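Local structure of origin of replication complex subunit 1B (Arabidopsis thaliana, 5HH7) at residues W154-P158 and E159-S163. The protein binds replication origins as part of the origin recognition complex and, through its BAH-PHD cassette, reads the histone H3 tail and regulates transcription. Numbering follows the deposited sequence.
Sequences WYMIP and EETVS
Thr161 and Pro158 close the short 3-10 turn that follows strand 148-156 of the BAH domain. Thr161 OG1 donates to Pro158 O at 2.8 Å, in the carbonyl plane, with a C=O...OG1 angle of 150°. The backbone N of Thr161 reaches the same oxygen from above that plane, 3.2 Å away, so two donors of one residue grip a single acceptor. With chi1 at 71°, OG1 stands between its own backbone N and carbonyl carbon, which aims it back into the turn, and it also bonds Gly164 N. One residue earlier, Glu160 N bonds Ile157 O at 3.0 Å. On the strand side the packing is mostly apolar: Thr161 CG2 lies 3.7 Å from Met156 SD, Met156 CG rests against Glu160 CB, and Tyr217 of strand 210-218 touches both Met156 and Thr161. The glutamates form the looser, solvent-facing side. The Glu160 chain turns back and crosses Ile157 at an angle, its CG 3.7 Å from Ile157 CG1, and its carboxylate OE1 takes a hydrogen from a water that accepts from Ile157 N. Glu159 folds at chi2 (86°), leaving OE1 4.1 Å from Ile157 CD1, while OE2 makes a salt bridge to Arg165. Backbone and hydroxyl bonds thus fix the turn as the chain leaves the strand, whereas the Glu160 carboxylate is tied to the backbone N of Ile157 indirectly, through one water.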
loop_
_atom_site.group_PDB
_atom_site.type_symbol
_atom_site.label_atom_id
_atom_site.label_comp_id
_atom_site.label_asym_id
_atom_site.label_seq_id
_atom_site.Cartn_x
_atom_site.Cartn_y
_atom_site.Cartn_z
ATOM N N TRP A 154 4.139 -8.024 9.832
ATOM C CA TRP A 154 2.907 -7.358 9.419
ATOM C C TRP A 154 2.941 -5.840 9.537
ATOM O O TRP A 154 3.410 -5.290 10.536
ATOM C CB TRP A 154 1.716 -7.887 10.227
ATOM C CG TRP A 154 1.465 -9.356 10.069
ATOM C CD1 TRP A 154 1.534 -10.307 11.045
ATOM C CD2 TRP A 154 1.104 -10.042 8.864
ATOM N NE1 TRP A 154 1.236 -11.545 10.523
ATOM C CE2 TRP A 154 0.966 -11.409 9.186
ATOM C CE3 TRP A 154 0.882 -9.636 7.546
ATOM C CZ2 TRP A 154 0.621 -12.371 8.237
ATOM C CZ3 TRP A 154 0.539 -10.594 6.604
ATOM C CH2 TRP A 154 0.409 -11.944 6.956
ATOM N N TYR A 155 2.430 -5.168 8.512
ATOM C CA TYR A 155 2.075 -3.768 8.634
ATOM C C TYR A 155 0.684 -3.711 9.255
ATOM O O TYR A 155 -0.037 -4.716 9.290
ATOM C CB TYR A 155 2.075 -3.065 7.273
ATOM C CG TYR A 155 3.456 -2.794 6.705
ATOM C CD1 TYR A 155 4.203 -1.704 7.137
ATOM C CD2 TYR A 155 4.004 -3.618 5.727
ATOM C CE1 TYR A 155 5.462 -1.444 6.625
ATOM C CE2 TYR A 155 5.269 -3.367 5.205
ATOM C CZ TYR A 155 5.991 -2.276 5.659
ATOM O OH TYR A 155 7.243 -2.008 5.152
ATOM N N MET A 156 0.314 -2.537 9.748
ATOM C CA MET A 156 -1.014 -2.332 10.307
ATOM C C MET A 156 -1.499 -0.926 9.973
ATOM O O MET A 156 -0.748 0.041 10.098
ATOM C CB MET A 156 -1.000 -2.549 11.823
ATOM C CG MET A 156 -2.324 -2.230 12.524
ATOM S SD MET A 156 -2.278 -2.549 14.306
ATOM C CE MET A 156 -2.257 -4.342 14.333
ATOM N N ILE A 157 -2.748 -0.813 9.535
ATOM C CA ILE A 157 -3.331 0.495 9.269
ATOM C C ILE A 157 -3.714 1.146 10.597
ATOM O O ILE A 157 -4.017 0.448 11.566
ATOM C CB ILE A 157 -4.550 0.401 8.324
ATOM C CG1 ILE A 157 -5.672 -0.416 8.962
ATOM C CG2 ILE A 157 -4.138 -0.203 6.985
ATOM C CD1 ILE A 157 -6.935 -0.478 8.115
ATOM N N PRO A 158 -3.672 2.487 10.655
ATOM C CA PRO A 158 -3.939 3.214 11.903
ATOM C C PRO A 158 -5.279 2.858 12.545
ATOM O O PRO A 158 -5.353 2.792 13.769
ATOM C CB PRO A 158 -3.922 4.682 11.458
ATOM C CG PRO A 158 -2.974 4.698 10.311
ATOM C CD PRO A 158 -3.225 3.394 9.581
ATOM N N GLU A 159 -6.309 2.621 11.734
ATOM C CA GLU A 159 -7.634 2.284 12.256
ATOM C C GLU A 159 -7.615 1.026 13.119
ATOM O O GLU A 159 -8.442 0.869 14.017
ATOM C CB GLU A 159 -8.637 2.088 11.116
ATOM C CG GLU A 159 -9.221 3.369 10.549
ATOM C CD GLU A 159 -8.350 3.983 9.471
ATOM O OE1 GLU A 159 -7.249 3.444 9.208
ATOM O OE2 GLU A 159 -8.772 5.006 8.888
ATOM N N GLU A 160 -6.675 0.125 12.840
ATOM C CA GLU A 160 -6.641 -1.164 13.523
ATOM C C GLU A 160 -5.821 -1.167 14.812
ATOM O O GLU A 160 -5.836 -2.148 15.558
ATOM C CB GLU A 160 -6.185 -2.270 12.567
ATOM C CG GLU A 160 -7.223 -2.573 11.488
ATOM C CD GLU A 160 -6.859 -3.771 10.638
ATOM O OE1 GLU A 160 -5.696 -4.214 10.701
ATOM O OE2 GLU A 160 -7.742 -4.269 9.909
ATOM N N THR A 161 -5.111 -0.072 15.075
ATOM C CA THR A 161 -4.532 0.136 16.395
ATOM C C THR A 161 -5.683 0.507 17.320
ATOM O O THR A 161 -6.678 1.081 16.872
ATOM C CB THR A 161 -3.480 1.262 16.399
ATOM O OG1 THR A 161 -4.125 2.532 16.226
ATOM C CG2 THR A 161 -2.465 1.048 15.274
ATOM N N VAL A 162 -5.567 0.183 18.602
ATOM C CA VAL A 162 -6.675 0.428 19.521
ATOM C C VAL A 162 -7.030 1.913 19.643
ATOM O O VAL A 162 -8.190 2.256 19.866
ATOM C CB VAL A 162 -6.433 -0.188 20.917
ATOM C CG1 VAL A 162 -6.333 -1.704 20.809
ATOM C CG2 VAL A 162 -5.183 0.399 21.558
ATOM N N SER A 163 -6.042 2.788 19.479
ATOM C CA SER A 163 -6.282 4.227 19.599
ATOM C C SER A 163 -6.710 4.875 18.285
ATOM O O SER A 163 -7.203 6.003 18.276
ATOM C CB SER A 163 -5.062 4.939 20.181
ATOM O OG SER A 163 -4.939 4.655 21.563
HETATM O O HOH W 1 -3.773 -3.506 8.764
#